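Local coordinates for extracellular solute-binding protein, family 1 (Bifidobacterium longum subsp. infantis ATCC 15697, PDB 3QUF) that probably binds a solute outside the cell, perhaps a sugar, for an ABC importer, as family 1 extracellular solute-binding proteins do, at residues Lys155-Phe163 / Ala282-Gln293; Leu112-Phe120 / Leu340-Ala348. One frame throughout, in Å; residues are numbered along the deposited sequence.

Interaction 1: Lys155-Phe163 / Ala282-Gln293; sequences KFPKTWDEF and APFPAYSKEDGQ
P285 is wedged between the side chains of F156, W160 and F163, and its ring atoms CB and CG do most of the touching. P285 CG lies 3.7 Å from F163 CB, while W160 CE3 meets the same P285 CG at 4.0 Å from an oblique direction. F156 presents its ring edge to this proline; further along, its CG packs on A282 CB at 3.6 Å. W160 CG stands anti to the backbone N (chi1 -169°), which carries the indole alongside F163, whose CD2 sits above one indole face, offset toward its rim; beyond the contact W160 NE1 bonds to R228 O. K158 O, the polar focus of the contact, accepts A286 N at 2.8 Å, nearly straight at 176°, and Q293 NE2 at 2.8 Å, the two donors arriving from opposite faces of the carbonyl plane. The same amide nitrogen of Q293 also donates to E290 O, so two bonds fix the rotation of the carboxamide, both partners lying close to its plane. With W160 N donating to A286 O, T159 and A286 form a single beta bridge. This bridge joins the loop between strands 279-282 and 295-305 to the start of helix 160-172, where T159 and E162 make a capping box: T159 N gives a bond to E162 OE1, whereas the return bond from E162 N to T159 OG1 is weak. On the exposed side, E290 bends at chi2 and brings its OE2 to 3.5 Å from T159 CG2. E290 OE2 is 3.1 Å from E162 OE2, with the carboxylate planes 77° apart; two carboxylates this close would probably favour protonation of one, although T159 N on E162 OE1 and the nearby K158 charge should partly offset this. Water 1 links P157 O to P283 O at the other end.

Interaction 2: Leu112-Phe120 / Leu340-Ala348; sequences LDGIDDTNF and LSLSSKYNA. With SO4 (sulfate ion), chain D.
G114 O receives S344 N at 2.9 Å with an angle of 163°, and S343 CA approaches the same G114 O at 3.3 Å in a CA-H...O contact. This backbone seam is the close-packed part. Beside it I115 lays CG1 against S343 CB at 3.9 Å, and its CA faces L342 O, which water 5 bridges to D116 N. L342 CD2 meets N119 OD1 at 3.6 Å, the two side chains crossing at a slant beside F367 of strand 367-368; an alanine in place of N119 takes away the amide, and the gap beside the L342 methyls would probably let that side chain turn more freely, with D116 O losing its weak side-chain donor. The D113/K345 end is looser and exposed. K345, extended beyond CG, reaches water 4 through NZ while its CE passes D113 O at 3.5 Å; NZ also bonds N325 O. A sulfate, probably from the crystallisation liquor, takes G114 N onto O1 at 2.7 Å, at the type II turn 112-115. The contact links loop 112-120 to the turn following strand 340-341, which pairs antiparallel with strand 135-144. Its chemistry implies a small join in which one main-chain hydrogen bond and water bridges supply the polar links, beside a modest apolar patch of L342 and I115.

Overall arrangement
The two contacts do not touch: their centres are 27 Å apart and their nearest atoms about 13 Å. Residues 155-163 and 282-293 of interaction 1 both fall between the segments of interaction 2 in sequence, so the pairing of 112-120 with 340-348 brackets it along the chain. Strand 135-144 connects them structurally, since it pairs antiparallel with strand 279-282, which leads into interaction 1, and with strand 340-341 of interaction 2. Helix 355-362 is a second shared neighbour, touching P283 and Q293 at one contact and L342 at the other. No transported solute is identified at either contact, and the sulfates near interaction 2 mark no known solute site.

Interaction 1: Lys155-Phe163 / Ala282-Gln293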
# COMPACT_ATOMS: atom_id res chain seq x y z
N LYS A 155 -0.25 -26.06 -7.51
CA LYS A 155 -0.54 -24.67 -7.82
C LYS A 155 -1.24 -24.04 -6.61
O LYS A 155 -1.90 -24.72 -5.82
CB LYS A 155 -1.48 -24.57 -9.02
CG LYS A 155 -0.82 -24.84 -10.38
CD LYS A 155 -1.87 -25.08 -11.48
CE LYS A 155 -2.62 -23.78 -11.89
NZ LYS A 155 -1.73 -22.77 -12.55
N PHE A 156 -1.12 -22.72 -6.48
CA PHE A 156 -1.72 -22.05 -5.35
C PHE A 156 -3.22 -21.88 -5.56
O PHE A 156 -3.63 -21.54 -6.66
CB PHE A 156 -1.07 -20.69 -5.10
CG PHE A 156 -1.27 -20.21 -3.71
CD1 PHE A 156 -0.46 -20.67 -2.69
CD2 PHE A 156 -2.31 -19.36 -3.40
CE1 PHE A 156 -0.67 -20.28 -1.39
CE2 PHE A 156 -2.53 -18.97 -2.10
CZ PHE A 156 -1.71 -19.43 -1.08
N PRO A 157 -4.01 -22.09 -4.50
CA PRO A 157 -5.45 -21.87 -4.57
C PRO A 157 -5.87 -20.52 -5.15
O PRO A 157 -5.33 -19.47 -4.77
CB PRO A 157 -5.89 -21.97 -3.10
CG PRO A 157 -5.01 -22.94 -2.53
CD PRO A 157 -3.64 -22.67 -3.20
N LYS A 158 -6.85 -20.57 -6.04
CA LYS A 158 -7.38 -19.40 -6.69
C LYS A 158 -8.46 -18.69 -5.87
O LYS A 158 -8.58 -17.49 -5.99
CB LYS A 158 -7.90 -19.77 -8.08
CG LYS A 158 -6.75 -20.03 -9.04
CD LYS A 158 -7.28 -20.32 -10.45
CE LYS A 158 -6.12 -20.55 -11.43
NZ LYS A 158 -4.97 -19.62 -11.17
N THR A 159 -9.23 -19.42 -5.06
CA THR A 159 -10.29 -18.82 -4.28
C THR A 159 -10.09 -19.06 -2.81
O THR A 159 -9.43 -20.00 -2.41
CB THR A 159 -11.66 -19.39 -4.69
OG1 THR A 159 -11.71 -20.78 -4.31
CG2 THR A 159 -11.87 -19.24 -6.20
N TRP A 160 -10.69 -18.21 -2.01
CA TRP A 160 -10.59 -18.34 -0.56
C TRP A 160 -11.11 -19.70 -0.03
O TRP A 160 -10.51 -20.29 0.89
CB TRP A 160 -11.31 -17.16 0.09
CG TRP A 160 -11.05 -17.05 1.52
CD1 TRP A 160 -11.90 -17.37 2.53
CD2 TRP A 160 -9.88 -16.52 2.14
NE1 TRP A 160 -11.31 -17.13 3.76
CE2 TRP A 160 -10.07 -16.60 3.54
CE3 TRP A 160 -8.68 -15.99 1.65
CZ2 TRP A 160 -9.11 -16.17 4.45
CZ3 TRP A 160 -7.72 -15.58 2.55
CH2 TRP A 160 -7.95 -15.66 3.94
N ASP A 161 -12.21 -20.20 -0.59
CA ASP A 161 -12.74 -21.49 -0.16
C ASP A 161 -11.69 -22.58 -0.42
O ASP A 161 -11.47 -23.46 0.43
CB ASP A 161 -14.07 -21.79 -0.88
CG ASP A 161 -15.15 -20.77 -0.56
OD1 ASP A 161 -14.88 -19.82 0.21
OD2 ASP A 161 -16.29 -20.91 -1.07
N GLU A 162 -11.01 -22.52 -1.56
CA GLU A 162 -9.93 -23.48 -1.88
C GLU A 162 -8.72 -23.31 -0.94
O GLU A 162 -8.03 -24.27 -0.56
CB GLU A 162 -9.49 -23.32 -3.35
CG GLU A 162 -10.57 -23.69 -4.38
CD GLU A 162 -10.37 -23.02 -5.76
OE1 GLU A 162 -9.55 -22.09 -5.90
OE2 GLU A 162 -11.03 -23.45 -6.74
N PHE A 163 -8.45 -22.07 -0.56
CA PHE A 163 -7.41 -21.79 0.42
C PHE A 163 -7.72 -22.41 1.78
O PHE A 163 -6.81 -22.92 2.46
CB PHE A 163 -7.24 -20.26 0.54
CG PHE A 163 -6.29 -19.82 1.63
CD1 PHE A 163 -4.93 -19.92 1.47
CD2 PHE A 163 -6.78 -19.21 2.78
CE1 PHE A 163 -4.05 -19.47 2.47
CE2 PHE A 163 -5.92 -18.76 3.76
CZ PHE A 163 -4.55 -18.90 3.60
N ALA A 282 2.14 -15.85 -4.86
CA ALA A 282 0.81 -15.86 -5.46
C ALA A 282 0.03 -14.65 -4.99
O ALA A 282 0.29 -14.16 -3.90
CB ALA A 282 0.07 -17.13 -5.03
N PRO A 283 -0.90 -14.15 -5.82
CA PRO A 283 -1.82 -13.17 -5.29
C PRO A 283 -2.71 -13.79 -4.20
O PRO A 283 -2.73 -15.02 -4.02
CB PRO A 283 -2.68 -12.79 -6.51
CG PRO A 283 -2.71 -14.04 -7.31
CD PRO A 283 -1.35 -14.69 -7.12
N PHE A 284 -3.44 -12.96 -3.48
CA PHE A 284 -4.35 -13.49 -2.49
C PHE A 284 -5.51 -14.22 -3.18
O PHE A 284 -5.93 -13.82 -4.28
CB PHE A 284 -4.89 -12.40 -1.59
CG PHE A 284 -3.82 -11.75 -0.77
CD1 PHE A 284 -3.33 -12.34 0.38
CD2 PHE A 284 -3.26 -10.57 -1.20
CE1 PHE A 284 -2.29 -11.76 1.09
CE2 PHE A 284 -2.22 -9.98 -0.50
CZ PHE A 284 -1.75 -10.57 0.65
N PRO A 285 -6.01 -15.27 -2.56
CA PRO A 285 -7.17 -15.95 -3.13
C PRO A 285 -8.36 -15.02 -3.29
O PRO A 285 -8.56 -14.09 -2.52
CB PRO A 285 -7.50 -17.03 -2.11
CG PRO A 285 -6.25 -17.20 -1.29
CD PRO A 285 -5.66 -15.83 -1.25
N ALA A 286 -9.14 -15.27 -4.33
CA ALA A 286 -10.30 -14.46 -4.60
C ALA A 286 -11.43 -14.71 -3.60
O ALA A 286 -11.62 -15.81 -3.07
CB ALA A 286 -10.82 -14.74 -6.02
N TYR A 287 -12.24 -13.68 -3.41
CA TYR A 287 -13.48 -13.81 -2.64
C TYR A 287 -14.44 -14.84 -3.24
O TYR A 287 -14.97 -15.64 -2.50
CB TYR A 287 -14.11 -12.45 -2.57
CG TYR A 287 -15.43 -12.36 -1.88
CD1 TYR A 287 -15.51 -12.37 -0.49
CD2 TYR A 287 -16.60 -12.17 -2.60
CE1 TYR A 287 -16.72 -12.25 0.16
CE2 TYR A 287 -17.84 -12.01 -1.95
CZ TYR A 287 -17.88 -12.07 -0.57
OH TYR A 287 -19.07 -11.88 0.10
N SER A 288 -14.61 -14.86 -4.56
CA SER A 288 -15.55 -15.80 -5.19
C SER A 288 -15.24 -16.28 -6.60
O SER A 288 -15.61 -17.42 -6.95
CB SER A 288 -16.98 -15.23 -5.18
OG SER A 288 -17.15 -14.22 -6.15
N LYS A 289 -14.60 -15.44 -7.42
CA LYS A 289 -14.38 -15.74 -8.84
C LYS A 289 -13.01 -16.36 -9.11
O LYS A 289 -12.02 -16.07 -8.42
CB LYS A 289 -14.54 -14.49 -9.67
CG LYS A 289 -15.90 -13.80 -9.51
CD LYS A 289 -16.06 -12.61 -10.44
CE LYS A 289 -17.50 -12.05 -10.44
NZ LYS A 289 -17.58 -10.72 -11.17
N GLU A 290 -12.95 -17.22 -10.14
CA GLU A 290 -11.69 -17.92 -10.45
C GLU A 290 -10.59 -16.93 -10.87
O GLU A 290 -9.42 -17.26 -10.77
CB GLU A 290 -11.90 -19.00 -11.52
CG GLU A 290 -12.53 -20.29 -10.95
CD GLU A 290 -11.53 -21.15 -10.18
OE1 GLU A 290 -10.53 -21.59 -10.79
OE2 GLU A 290 -11.76 -21.41 -8.97
N ASP A 291 -10.98 -15.76 -11.35
CA ASP A 291 -10.03 -14.73 -11.73
C ASP A 291 -10.07 -13.48 -10.85
O ASP A 291 -9.63 -12.41 -11.27
CB ASP A 291 -10.27 -14.33 -13.18
CG ASP A 291 -11.62 -13.60 -13.39
OD1 ASP A 291 -12.43 -13.42 -12.44
OD2 ASP A 291 -11.87 -13.21 -14.56
N GLY A 292 -10.54 -13.62 -9.63
CA GLY A 292 -10.86 -12.46 -8.78
C GLY A 292 -9.75 -12.08 -7.81
O GLY A 292 -10.01 -11.41 -6.81
N GLN A 293 -8.53 -12.52 -8.11
CA GLN A 293 -7.40 -12.28 -7.18
C GLN A 293 -6.83 -10.87 -7.24
O GLN A 293 -6.77 -10.24 -8.32
CB GLN A 293 -6.26 -13.28 -7.40
CG GLN A 293 -6.66 -14.75 -7.36
CD GLN A 293 -7.32 -15.22 -8.64
OE1 GLN A 293 -7.19 -14.58 -9.71
NE2 GLN A 293 -8.04 -16.35 -8.54
O HOH W 1 -4.27 -17.01 -5.56
O HOH W 2 -14.14 -18.47 -2.40
O HOH W 3 -15.13 -17.43 0.02

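Interaction 2: Leu112-Phe120 / Leu340-Ala348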
# COMPACT_ATOMS: atom_id res chain seq x y z
N LEU A 112 1.71 14.59 -15.50
CA LEU A 112 0.97 13.45 -14.99
C LEU A 112 0.85 12.31 -15.98
O LEU A 112 0.44 11.22 -15.61
CB LEU A 112 -0.43 13.85 -14.55
CG LEU A 112 -0.56 15.00 -13.57
CD1 LEU A 112 -2.04 15.34 -13.39
CD2 LEU A 112 0.13 14.65 -12.24
N ASP A 113 1.19 12.54 -17.25
CA ASP A 113 0.93 11.53 -18.25
C ASP A 113 1.79 10.29 -17.99
O ASP A 113 2.93 10.37 -17.51
CB ASP A 113 1.13 12.11 -19.66
CG ASP A 113 0.07 13.13 -20.04
OD1 ASP A 113 -1.01 13.22 -19.42
OD2 ASP A 113 0.31 13.84 -21.03
N GLY A 114 1.19 9.11 -18.23
CA GLY A 114 1.89 7.84 -18.07
C GLY A 114 1.53 7.10 -16.80
O GLY A 114 1.87 5.93 -16.63
N ILE A 115 0.84 7.79 -15.88
CA ILE A 115 0.43 7.20 -14.63
C ILE A 115 -1.07 6.97 -14.68
O ILE A 115 -1.85 7.90 -14.94
CB ILE A 115 0.75 8.17 -13.46
CG1 ILE A 115 2.24 8.50 -13.43
CG2 ILE A 115 0.24 7.62 -12.10
CD1 ILE A 115 2.64 9.68 -12.58
N ASP A 116 -1.49 5.74 -14.45
CA ASP A 116 -2.91 5.42 -14.63
C ASP A 116 -3.80 6.25 -13.68
O ASP A 116 -3.45 6.52 -12.54
CB ASP A 116 -3.15 3.91 -14.43
CG ASP A 116 -2.59 3.04 -15.57
OD1 ASP A 116 -2.20 3.58 -16.65
OD2 ASP A 116 -2.56 1.78 -15.42
N ASP A 117 -4.97 6.65 -14.19
CA ASP A 117 -5.84 7.58 -13.44
C ASP A 117 -6.27 7.08 -12.05
O ASP A 117 -6.48 7.87 -11.13
CB ASP A 117 -7.02 7.91 -14.31
CG ASP A 117 -6.68 8.90 -15.42
OD1 ASP A 117 -5.56 9.47 -15.44
OD2 ASP A 117 -7.57 9.14 -16.28
N THR A 118 -6.40 5.76 -11.86
CA THR A 118 -6.77 5.21 -10.56
C THR A 118 -5.77 5.53 -9.48
O THR A 118 -6.12 5.55 -8.28
CB THR A 118 -6.92 3.69 -10.63
OG1 THR A 118 -5.82 3.12 -11.34
CG2 THR A 118 -8.22 3.31 -11.37
N ASN A 119 -4.53 5.81 -9.88
CA ASN A 119 -3.48 6.17 -8.90
C ASN A 119 -3.64 7.56 -8.28
O ASN A 119 -2.94 7.90 -7.31
CB ASN A 119 -2.12 6.02 -9.52
CG ASN A 119 -1.81 4.61 -9.88
OD1 ASN A 119 -1.93 3.71 -9.04
ND2 ASN A 119 -1.45 4.39 -11.15
N PHE A 120 -4.55 8.37 -8.83
CA PHE A 120 -4.73 9.73 -8.30
C PHE A 120 -5.86 9.84 -7.30
O PHE A 120 -6.02 10.87 -6.69
CB PHE A 120 -4.90 10.73 -9.44
CG PHE A 120 -3.67 10.84 -10.30
CD1 PHE A 120 -2.59 11.58 -9.87
CD2 PHE A 120 -3.57 10.18 -11.48
CE1 PHE A 120 -1.46 11.67 -10.68
CE2 PHE A 120 -2.40 10.26 -12.26
CZ PHE A 120 -1.38 11.00 -11.84
N LEU A 340 8.26 0.08 -6.84
CA LEU A 340 7.89 -0.13 -8.23
C LEU A 340 7.37 1.16 -8.83
O LEU A 340 6.71 1.95 -8.19
CB LEU A 340 6.79 -1.19 -8.34
CG LEU A 340 7.15 -2.57 -7.80
CD1 LEU A 340 5.92 -3.52 -7.93
CD2 LEU A 340 8.34 -3.18 -8.49
N SER A 341 7.64 1.35 -10.12
CA SER A 341 7.17 2.54 -10.80
C SER A 341 5.67 2.47 -11.10
O SER A 341 5.19 1.43 -11.61
CB SER A 341 7.94 2.70 -12.13
OG SER A 341 7.33 3.67 -12.95
N LEU A 342 4.95 3.57 -10.87
CA LEU A 342 3.58 3.71 -11.34
C LEU A 342 3.43 4.36 -12.72
O LEU A 342 2.31 4.63 -13.18
CB LEU A 342 2.77 4.50 -10.30
CG LEU A 342 2.47 3.79 -9.00
CD1 LEU A 342 1.80 4.81 -8.04
CD2 LEU A 342 1.49 2.58 -9.22
N SER A 343 4.53 4.63 -13.40
CA SER A 343 4.52 5.33 -14.68
C SER A 343 5.04 4.44 -15.79
O SER A 343 6.04 3.73 -15.64
CB SER A 343 5.39 6.57 -14.60
OG SER A 343 5.50 7.19 -15.88
N SER A 344 4.37 4.51 -16.93
CA SER A 344 4.81 3.75 -18.11
C SER A 344 6.11 4.27 -18.72
O SER A 344 6.67 3.63 -19.60
CB SER A 344 3.71 3.76 -19.17
OG SER A 344 3.47 5.07 -19.62
N LYS A 345 6.65 5.37 -18.19
CA LYS A 345 7.92 5.87 -18.68
C LYS A 345 9.10 5.06 -18.18
O LYS A 345 10.18 5.14 -18.76
CB LYS A 345 8.11 7.31 -18.29
CG LYS A 345 7.02 8.23 -18.83
CD LYS A 345 7.34 9.63 -18.48
CE LYS A 345 6.21 10.56 -18.82
NZ LYS A 345 6.64 11.97 -18.61
N TYR A 346 8.89 4.23 -17.15
CA TYR A 346 9.95 3.34 -16.70
C TYR A 346 9.37 2.16 -16.00
O TYR A 346 8.53 2.30 -15.15
CB TYR A 346 10.88 4.07 -15.72
CG TYR A 346 11.90 3.15 -15.10
CD1 TYR A 346 13.02 2.76 -15.79
CD2 TYR A 346 11.71 2.66 -13.83
CE1 TYR A 346 13.94 1.88 -15.23
CE2 TYR A 346 12.64 1.79 -13.25
CZ TYR A 346 13.75 1.42 -13.96
OH TYR A 346 14.66 0.53 -13.39
N ASN A 347 9.86 0.96 -16.30
CA ASN A 347 9.59 -0.15 -15.40
C ASN A 347 10.76 -1.08 -15.31
O ASN A 347 11.41 -1.39 -16.30
CB ASN A 347 8.30 -0.90 -15.76
CG ASN A 347 8.05 -0.98 -17.24
OD1 ASN A 347 8.98 -0.96 -18.03
ND2 ASN A 347 6.78 -1.04 -17.62
N ALA A 348 11.08 -1.48 -14.10
CA ALA A 348 12.19 -2.44 -13.91
C ALA A 348 11.70 -3.84 -14.21
O ALA A 348 10.53 -4.14 -14.09
CB ALA A 348 12.72 -2.35 -12.49
S SO4 D . -1.61 8.68 -20.03
O1 SO4 D . -1.48 9.12 -18.64
O2 SO4 D . -3.02 8.44 -20.33
O3 SO4 D . -1.09 9.71 -20.93
O4 SO4 D . -0.86 7.44 -20.22
O HOH W 4 4.10 12.76 -18.62
O HOH W 5 0.09 3.43 -14.06